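Local coordinates for protein tryptophanyl-tRNA synthetase (Campylobacter jejuni subsp. jejuni, PDB 3TZL) that catalyses the ATP-dependent attachment of tryptophan to its cognate tRNA, working as a homodimeric class I aminoacyl-tRNA synthetase, at residues R106-K111 and Q149-E154; I142-K147 and E175-E180. One frame throughout, in Å; residues are numbered along the deposited sequence.

Both contacts draw on one beta-alpha-beta unit of the catalytic domain. Contact 2 pairs its two parallel strands, 142-144 and 175-177; contact 1 joins the start of the connecting helix 150-167 to the turn that opens helix 108-115. Ile150 ties them together, its CD1 lying 3.5 Å from Val145 CG2 and also meeting Ala176 and Val178. Contact 1 is partly buried and polar, held by an amide, an imidazole and a hydroxyl. Contact 2 is largely a surface contact, although its centre lies nearer the middle of the chain, with backbone bonds in register and mostly apolar packing. Each gives one residue to the tryptophan pocket, Gln149 in contact 1 and Val143 in contact 2.

Contact 1: residues R106-K111 and Q149-E154; sequences RAHSYK and QIQHVE. With TRP (tryptophan), chain J.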
ATOM      1  N   ARG B 106     -10.680 -13.196  -9.035  1.00 37.60           N
ATOM      2  CA  ARG B 106     -10.715 -14.649  -9.143  1.00 41.43           C
ATOM      3  C   ARG B 106      -9.979 -15.361  -8.005  1.00 40.27           C
ATOM      4  O   ARG B 106     -10.066 -16.580  -7.877  1.00 41.17           O
ATOM      5  CB  ARG B 106     -10.176 -15.110 -10.502  1.00 46.64           C
ATOM      6  CG  ARG B 106     -11.115 -14.810 -11.652  1.00 51.07           C
ATOM      7  CD  ARG B 106     -10.537 -15.244 -12.979  1.00 54.22           C
ATOM      8  NE  ARG B 106     -10.649 -14.162 -13.948  1.00 57.88           N
ATOM      9  CZ  ARG B 106      -9.613 -13.541 -14.492  1.00 58.09           C
ATOM     10  NH1 ARG B 106      -8.377 -13.909 -14.185  1.00 56.49           N
ATOM     11  NH2 ARG B 106      -9.815 -12.561 -15.359  1.00 63.34           N
ATOM     12  N   ALA B 107      -9.247 -14.608  -7.193  1.00 40.51           N
ATOM     13  CA  ALA B 107      -8.537 -15.191  -6.057  1.00 41.94           C
ATOM     14  C   ALA B 107      -9.545 -15.877  -5.134  1.00 45.98           C
ATOM     15  O   ALA B 107     -10.552 -15.281  -4.739  1.00 46.34           O
ATOM     16  CB  ALA B 107      -7.765 -14.113  -5.302  1.00 40.05           C
ATOM     17  N   HIS B 108      -9.290 -17.140  -4.823  1.00 47.69           N
ATOM     18  CA  HIS B 108     -10.228 -17.918  -4.033  1.00 54.02           C
ATOM     19  C   HIS B 108     -10.414 -17.318  -2.649  1.00 51.10           C
ATOM     20  O   HIS B 108     -11.518 -17.310  -2.116  1.00 48.51           O
ATOM     21  CB  HIS B 108      -9.772 -19.372  -3.946  1.00 64.02           C
ATOM     22  CG  HIS B 108      -9.966 -20.132  -5.219  1.00 76.35           C
ATOM     23  ND1 HIS B 108     -11.215 -20.389  -5.750  1.00 81.93           N
ATOM     24  CD2 HIS B 108      -9.073 -20.686  -6.073  1.00 80.56           C
ATOM     25  CE1 HIS B 108     -11.081 -21.070  -6.874  1.00 83.95           C
ATOM     26  NE2 HIS B 108      -9.792 -21.264  -7.093  1.00 84.06           N
ATOM     27  N   SER B 109      -9.349 -16.778  -2.087  1.00 49.14           N
ATOM     28  CA  SER B 109      -9.421 -16.171  -0.775  1.00 57.97           C
ATOM     29  C   SER B 109     -10.447 -15.043  -0.720  1.00 59.81           C
ATOM     30  O   SER B 109     -11.061 -14.824   0.290  1.00 62.65           O
ATOM     31  CB  SER B 109      -8.042 -15.694  -0.303  1.00 58.72           C
ATOM     32  OG  SER B 109      -7.281 -15.086  -1.337  1.00 54.42           O
ATOM     33  N   TYR B 110     -10.643 -14.348  -1.822  1.00 50.68           N
ATOM     34  CA  TYR B 110     -11.659 -13.298  -1.901  1.00 48.66           C
ATOM     35  C   TYR B 110     -13.008 -13.866  -2.346  1.00 49.23           C
ATOM     36  O   TYR B 110     -14.043 -13.546  -1.761  1.00 46.85           O
ATOM     37  CB  TYR B 110     -11.209 -12.175  -2.842  1.00 44.66           C
ATOM     38  CG  TYR B 110     -12.296 -11.184  -3.215  1.00 42.85           C
ATOM     39  CD1 TYR B 110     -12.639 -10.143  -2.360  1.00 41.20           C
ATOM     40  CD2 TYR B 110     -12.964 -11.277  -4.435  1.00 43.42           C
ATOM     41  CE1 TYR B 110     -13.627  -9.233  -2.694  1.00 40.48           C
ATOM     42  CE2 TYR B 110     -13.954 -10.357  -4.786  1.00 44.85           C
ATOM     43  CZ  TYR B 110     -14.279  -9.338  -3.906  1.00 48.26           C
ATOM     44  OH  TYR B 110     -15.263  -8.420  -4.235  1.00 52.50           O
ATOM     45  N   LYS B 111     -12.994 -14.717  -3.370  1.00 50.52           N
ATOM     46  CA  LYS B 111     -14.227 -15.358  -3.830  1.00 54.75           C
ATOM     47  C   LYS B 111     -14.922 -16.164  -2.733  1.00 50.82           C
ATOM     48  O   LYS B 111     -16.131 -16.071  -2.577  1.00 51.77           O
ATOM     49  CB  LYS B 111     -13.983 -16.255  -5.051  1.00 61.86           C
ATOM     50  CG  LYS B 111     -13.738 -15.502  -6.339  1.00 66.42           C
ATOM     51  CD  LYS B 111     -14.728 -15.885  -7.438  1.00 74.32           C
ATOM     52  CE  LYS B 111     -14.530 -17.316  -7.914  1.00 78.40           C
ATOM     53  NZ  LYS B 111     -15.542 -17.693  -8.946  1.00 81.08           N
ATOM     54  N   GLN B 149      -2.026 -21.608  -1.236  1.00 59.69           N
ATOM     55  CA  GLN B 149      -1.330 -20.413  -1.642  1.00 57.18           C
ATOM     56  C   GLN B 149      -0.818 -20.479  -3.054  1.00 53.11           C
ATOM     57  O   GLN B 149      -0.183 -19.575  -3.507  1.00 53.74           O
ATOM     58  CB  GLN B 149      -0.152 -20.152  -0.701  1.00 58.16           C
ATOM     59  CG  GLN B 149      -0.501 -19.925   0.749  1.00 58.99           C
ATOM     60  CD  GLN B 149      -1.441 -18.768   0.956  1.00 62.78           C
ATOM     61  OE1 GLN B 149      -1.102 -17.615   0.726  1.00 62.59           O
ATOM     62  NE2 GLN B 149      -2.620 -19.066   1.396  1.00 63.40           N
ATOM     63  N   ILE B 150      -1.084 -21.561  -3.750  1.00 50.99           N
ATOM     64  CA  ILE B 150      -0.508 -21.705  -5.086  1.00 50.74           C
ATOM     65  C   ILE B 150      -0.964 -20.597  -6.021  1.00 47.94           C
ATOM     66  O   ILE B 150      -0.174 -20.026  -6.769  1.00 43.70           O
ATOM     67  CB  ILE B 150      -0.879 -23.038  -5.754  1.00 54.50           C
ATOM     68  CG1 ILE B 150      -0.495 -24.213  -4.866  1.00 58.53           C
ATOM     69  CG2 ILE B 150      -0.186 -23.160  -7.108  1.00 56.44           C
ATOM     70  CD1 ILE B 150       0.945 -24.231  -4.511  1.00 58.29           C
ATOM     71  N   GLN B 151      -2.254 -20.303  -5.983  1.00 50.61           N
ATOM     72  CA  GLN B 151      -2.808 -19.277  -6.847  1.00 46.66           C
ATOM     73  C   GLN B 151      -2.147 -17.926  -6.579  1.00 40.90           C
ATOM     74  O   GLN B 151      -1.869 -17.165  -7.497  1.00 39.48           O
ATOM     75  CB  GLN B 151      -4.319 -19.199  -6.660  1.00 49.67           C
ATOM     76  CG  GLN B 151      -5.024 -18.375  -7.719  1.00 56.38           C
ATOM     77  CD  GLN B 151      -6.482 -18.165  -7.387  1.00 62.19           C
ATOM     78  OE1 GLN B 151      -6.865 -18.145  -6.217  1.00 66.27           O
ATOM     79  NE2 GLN B 151      -7.305 -18.013  -8.410  1.00 63.67           N
ATOM     80  N   HIS B 152      -1.870 -17.633  -5.317  1.00 40.84           N
ATOM     81  CA  HIS B 152      -1.202 -16.379  -4.989  1.00 40.17           C
ATOM     82  C   HIS B 152       0.163 -16.233  -5.671  1.00 38.64           C
ATOM     83  O   HIS B 152       0.504 -15.157  -6.156  1.00 37.66           O
ATOM     84  CB  HIS B 152      -1.081 -16.222  -3.479  1.00 41.59           C
ATOM     85  CG  HIS B 152      -2.398 -16.037  -2.802  1.00 45.25           C
ATOM     86  ND1 HIS B 152      -2.624 -16.410  -1.497  1.00 50.68           N
ATOM     87  CD2 HIS B 152      -3.562 -15.519  -3.254  1.00 43.58           C
ATOM     88  CE1 HIS B 152      -3.872 -16.129  -1.173  1.00 50.15           C
ATOM     89  NE2 HIS B 152      -4.461 -15.583  -2.218  1.00 46.68           N
ATOM     90  N   VAL B 153       0.935 -17.314  -5.709  1.00 36.71           N
ATOM     91  CA  VAL B 153       2.246 -17.284  -6.347  1.00 38.65           C
ATOM     92  C   VAL B 153       2.107 -17.086  -7.860  1.00 41.88           C
ATOM     93  O   VAL B 153       2.885 -16.345  -8.464  1.00 40.27           O
ATOM     94  CB  VAL B 153       3.023 -18.559  -6.053  1.00 41.76           C
ATOM     95  CG1 VAL B 153       4.400 -18.509  -6.706  1.00 42.93           C
ATOM     96  CG2 VAL B 153       3.135 -18.758  -4.535  1.00 33.14           C
ATOM     97  N   GLU B 154       1.106 -17.738  -8.455  1.00 37.89           N
ATOM     98  CA  GLU B 154       0.771 -17.539  -9.860  1.00 40.93           C
ATOM     99  C   GLU B 154       0.407 -16.089 -10.157  1.00 42.25           C
ATOM    100  O   GLU B 154       0.808 -15.521 -11.186  1.00 41.46           O
ATOM    101  CB  GLU B 154      -0.382 -18.460 -10.266  1.00 52.70           C
ATOM    102  CG  GLU B 154      -0.030 -19.940 -10.249  1.00 67.18           C
ATOM    103  CD  GLU B 154      -1.217 -20.822 -10.586  1.00 76.79           C
ATOM    104  OE1 GLU B 154      -2.350 -20.301 -10.646  1.00 78.75           O
ATOM    105  OE2 GLU B 154      -1.016 -22.039 -10.789  1.00 80.25           O
TER
HETATM  106  N   TRP J 331      -0.048 -15.679   2.698  1.00 37.18           N
HETATM  107  CA  TRP J 331       0.854 -16.526   3.484  1.00 46.30           C
HETATM  108  C   TRP J 331       0.074 -17.385   4.471  1.00 56.08           C
HETATM  109  O   TRP J 331       0.617 -18.316   5.078  1.00 56.28           O
HETATM  110  CB  TRP J 331       1.903 -15.677   4.226  1.00 41.38           C
HETATM  111  CG  TRP J 331       2.743 -14.867   3.285  1.00 36.80           C
HETATM  112  CD1 TRP J 331       2.729 -13.508   3.114  1.00 37.40           C
HETATM  113  CD2 TRP J 331       3.687 -15.385   2.350  1.00 35.80           C
HETATM  114  NE1 TRP J 331       3.631 -13.148   2.132  1.00 41.64           N
HETATM  115  CE2 TRP J 331       4.225 -14.285   1.642  1.00 41.42           C
HETATM  116  CE3 TRP J 331       4.134 -16.677   2.039  1.00 35.44           C
HETATM  117  CZ2 TRP J 331       5.197 -14.441   0.653  1.00 37.36           C
HETATM  118  CZ3 TRP J 331       5.096 -16.831   1.049  1.00 36.62           C
HETATM  119  CH2 TRP J 331       5.620 -15.718   0.374  1.00 37.87           C
HETATM  120  OXT TRP J 331      -1.120 -17.153   4.670  1.00 59.37           O
HETATM  121  O   HOH W   1      -6.611 -17.778  -3.572  1.00 52.25           O
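Gln151 OE1 is gripped by two donors: the backbone N of His108, 3.0 Å away and on a lone pair in the carbonyl plane, and a water whose oxygen is 2.7 Å from OE1. The same water accepts a longer bond from Ser109 N, which places it between the amide and the first turn of helix 108-115. With CG anti to the backbone N (chi1 -168°) and the chain extended beyond it, Gln151 reaches the backbone on either side of the N-cap residue Ala107. Its NE2 donates to Arg106 O at 3.2 Å from well above that carbonyl's plane, so both ends of the amide are bonded and its rotation is fixed. The amide thus ties together the starts of helices 108-115 and 150-167 in the class I catalytic domain. A separate polar chain begins at Ser109 and ends at the substrate. Ser109 OG and His152 NE2 share a hydrogen bond of 3.0 Å in the ring plane, either able to donate. Opposite, ND1 donates to Gln149 OE1 (3.0 Å), in the ring plane but above the plane of the Gln149 carbonyl. The bound tryptophan's N donates to this same OE1, so His152 is a second-shell residue that probably helps position Gln149.

Contact 2: residues I142-K147 and E175-E180; sequences IVPVGK and EARVNE
The guanidinium of Arg177 has Ile142 CG2 over one face, 3.7 Å above its plane and offset toward the rim, while Pro144 CG approaches NH1 obliquely at 3.8 Å. Arg177 runs straight from the backbone, CG anti to N (chi1 174°), then bends at chi3 (74°), which turns the guanidinium back over Ile142. The branch methyl CG2 of Ile142 therefore packs against both Arg177 CB and the charged end. Val6 of strand 5-10 touches Ile142, Pro144 and Arg177 on this side of the sheet. Val143 and Ala176 point to the other side. There Ala176 CB meets Val145 CG2 at 3.8 Å, and helix 150-167 lies against this side. Val178 CG1 sits near the backbone of Val145 and Lys147.

Between the backbones the bonds follow parallel register, with Ile142, Val143 and Pro144 beside Glu175, Ala176 and Arg177. Val143 N donates to Glu175 O at 2.8 Å, Val143 O accepts from Arg177 N at 2.9 Å, and Val145 N donates to Arg177 O at 3.1 Å. CA-H...O contacts flank them, among them Pro144 CA to Arg177 O at 3.2 Å. Val143 touches the bound tryptophan, and Gly146 and Lys147, further along the same segment, are predicted to bind ATP. Two parallel strands joined through helix 150-167 form a beta-alpha-beta crossover, the building unit of the Rossmann-like nucleotide-binding fold of class I synthetases.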
ATOM      1  N   ILE B 142      11.759 -19.567  -5.406  1.00 33.22           N
ATOM      2  CA  ILE B 142      10.950 -20.668  -4.898  1.00 37.35           C
ATOM      3  C   ILE B 142      10.171 -20.190  -3.690  1.00 40.84           C
ATOM      4  O   ILE B 142      10.746 -19.642  -2.743  1.00 38.01           O
ATOM      5  CB  ILE B 142      11.839 -21.842  -4.429  1.00 37.34           C
ATOM      6  CG1 ILE B 142      12.748 -22.344  -5.550  1.00 37.71           C
ATOM      7  CG2 ILE B 142      11.004 -22.978  -3.890  1.00 39.16           C
ATOM      8  CD1 ILE B 142      12.047 -23.121  -6.639  1.00 41.99           C
ATOM      9  N   VAL B 143       8.860 -20.393  -3.720  1.00 41.75           N
ATOM     10  CA  VAL B 143       8.012 -20.022  -2.600  1.00 40.39           C
ATOM     11  C   VAL B 143       7.351 -21.296  -2.068  1.00 48.66           C
ATOM     12  O   VAL B 143       6.454 -21.844  -2.713  1.00 51.29           O
ATOM     13  CB  VAL B 143       6.939 -18.988  -3.028  1.00 33.23           C
ATOM     14  CG1 VAL B 143       6.149 -18.491  -1.838  1.00 35.02           C
ATOM     15  CG2 VAL B 143       7.576 -17.804  -3.747  1.00 31.47           C
ATOM     16  N   PRO B 144       7.811 -21.793  -0.905  1.00 49.14           N
ATOM     17  CA  PRO B 144       7.187 -22.989  -0.321  1.00 55.18           C
ATOM     18  C   PRO B 144       5.834 -22.641   0.276  1.00 56.17           C
ATOM     19  O   PRO B 144       5.791 -21.841   1.204  1.00 57.75           O
ATOM     20  CB  PRO B 144       8.146 -23.386   0.811  1.00 54.86           C
ATOM     21  CG  PRO B 144       9.365 -22.546   0.638  1.00 51.02           C
ATOM     22  CD  PRO B 144       8.932 -21.305  -0.088  1.00 43.04           C
ATOM     23  N   VAL B 145       4.771 -23.244  -0.246  1.00 54.87           N
ATOM     24  CA  VAL B 145       3.415 -22.934   0.116  1.00 55.05           C
ATOM     25  C   VAL B 145       2.481 -24.135   0.179  1.00 56.60           C
ATOM     26  O   VAL B 145       2.710 -25.143  -0.425  1.00 52.19           O
ATOM     27  CB  VAL B 145       2.805 -22.053  -0.919  1.00 56.18           C
ATOM     28  CG1 VAL B 145       3.372 -20.703  -0.847  1.00 61.72           C
ATOM     29  CG2 VAL B 145       3.044 -22.628  -2.238  1.00 56.47           C
ATOM     30  N   GLY B 146       1.386 -23.966   0.898  1.00 64.48           N
ATOM     31  CA  GLY B 146       0.307 -24.922   0.893  1.00 66.94           C
ATOM     32  C   GLY B 146      -0.587 -24.720  -0.310  1.00 67.79           C
ATOM     33  O   GLY B 146      -0.758 -23.619  -0.766  1.00 69.09           O
ATOM     34  N   LYS B 147      -1.155 -25.792  -0.824  1.00 70.95           N
ATOM     35  CA  LYS B 147      -2.049 -25.713  -1.958  1.00 72.30           C
ATOM     36  C   LYS B 147      -2.879 -24.472  -1.900  1.00 67.40           C
ATOM     37  O   LYS B 147      -3.154 -23.880  -2.892  1.00 67.97           O
ATOM     38  CB  LYS B 147      -2.981 -26.914  -1.972  1.00 77.25           C
ATOM     39  CG  LYS B 147      -2.296 -28.222  -2.243  1.00 83.71           C
ATOM     40  CD  LYS B 147      -3.291 -29.315  -2.629  1.00 87.83           C
ATOM     41  CE  LYS B 147      -3.142 -30.545  -1.752  1.00 88.34           C
ATOM     42  NZ  LYS B 147      -3.379 -31.771  -2.540  1.00 90.56           N
ATOM     43  N   GLU B 175       8.317 -19.476  -8.375  1.00 42.57           N
ATOM     44  CA  GLU B 175       7.608 -20.740  -8.537  1.00 45.03           C
ATOM     45  C   GLU B 175       7.166 -21.254  -7.187  1.00 43.76           C
ATOM     46  O   GLU B 175       7.927 -21.202  -6.211  1.00 39.92           O
ATOM     47  CB  GLU B 175       8.525 -21.798  -9.140  1.00 53.61           C
ATOM     48  CG  GLU B 175       8.664 -21.759 -10.646  1.00 60.68           C
ATOM     49  CD  GLU B 175       9.034 -23.116 -11.196  1.00 71.75           C
ATOM     50  OE1 GLU B 175       8.572 -24.130 -10.622  1.00 72.07           O
ATOM     51  OE2 GLU B 175       9.793 -23.169 -12.187  1.00 77.86           O
ATOM     52  N   ALA B 176       5.948 -21.772  -7.119  1.00 42.40           N
ATOM     53  CA  ALA B 176       5.494 -22.363  -5.878  1.00 47.90           C
ATOM     54  C   ALA B 176       6.166 -23.712  -5.724  1.00 52.29           C
ATOM     55  O   ALA B 176       6.451 -24.387  -6.711  1.00 53.07           O
ATOM     56  CB  ALA B 176       3.999 -22.525  -5.878  1.00 50.07           C
ATOM     57  N   ARG B 177       6.444 -24.091  -4.486  1.00 53.54           N
ATOM     58  CA  ARG B 177       6.840 -25.457  -4.201  1.00 57.66           C
ATOM     59  C   ARG B 177       5.931 -25.979  -3.108  1.00 58.35           C
ATOM     60  O   ARG B 177       5.979 -25.507  -1.968  1.00 55.31           O
ATOM     61  CB  ARG B 177       8.293 -25.541  -3.753  1.00 59.07           C
ATOM     62  CG  ARG B 177       8.701 -26.938  -3.303  1.00 59.82           C
ATOM     63  CD  ARG B 177      10.169 -26.983  -2.920  1.00 59.58           C
ATOM     64  NE  ARG B 177      10.450 -26.339  -1.638  1.00 55.72           N
ATOM     65  CZ  ARG B 177      11.650 -25.870  -1.297  1.00 59.97           C
ATOM     66  NH1 ARG B 177      11.827 -25.301  -0.109  1.00 61.97           N
ATOM     67  NH2 ARG B 177      12.679 -25.968  -2.143  1.00 55.13           N
ATOM     68  N   VAL B 178       5.076 -26.927  -3.465  1.00 61.05           N
ATOM     69  CA  VAL B 178       4.259 -27.592  -2.471  1.00 71.04           C
ATOM     70  C   VAL B 178       5.107 -28.708  -1.888  1.00 76.06           C
ATOM     71  O   VAL B 178       5.633 -29.557  -2.618  1.00 78.00           O
ATOM     72  CB  VAL B 178       2.990 -28.194  -3.080  1.00 80.62           C
ATOM     73  CG1 VAL B 178       1.876 -28.231  -2.039  1.00 82.60           C
ATOM     74  CG2 VAL B 178       2.564 -27.404  -4.309  1.00 81.21           C
ATOM     75  N   ASN B 179       5.255 -28.696  -0.573  1.00 79.59           N
ATOM     76  CA  ASN B 179       6.090 -29.687   0.080  1.00 90.30           C
ATOM     77  C   ASN B 179       5.291 -30.960   0.316  1.00 94.24           C
ATOM     78  O   ASN B 179       4.152 -30.916   0.775  1.00 89.28           O
ATOM     79  CB  ASN B 179       6.670 -29.123   1.379  1.00 93.05           C
ATOM     80  CG  ASN B 179       7.267 -27.727   1.192  1.00 94.16           C
ATOM     81  OD1 ASN B 179       6.535 -26.736   1.082  1.00 92.91           O
ATOM     82  ND2 ASN B 179       8.599 -27.644   1.157  1.00 93.18           N
ATOM     83  N   GLU B 180       5.892 -32.096  -0.015  1.00105.91           N
ATOM     84  CA  GLU B 180       5.153 -33.349  -0.061  1.00117.55           C
ATOM     85  C   GLU B 180       5.993 -34.519   0.446  1.00122.56           C
ATOM     86  O   GLU B 180       7.225 -34.471   0.417  1.00122.92           O
ATOM     87  CB  GLU B 180       4.684 -33.620  -1.503  1.00124.09           C
ATOM     88  CG  GLU B 180       5.662 -34.434  -2.368  1.00130.27           C
ATOM     89  CD  GLU B 180       7.043 -33.796  -2.505  1.00132.45           C
ATOM     90  OE1 GLU B 180       7.143 -32.550  -2.436  1.00131.73           O
ATOM     91  OE2 GLU B 180       8.031 -34.548  -2.676  1.00134.61           O
TER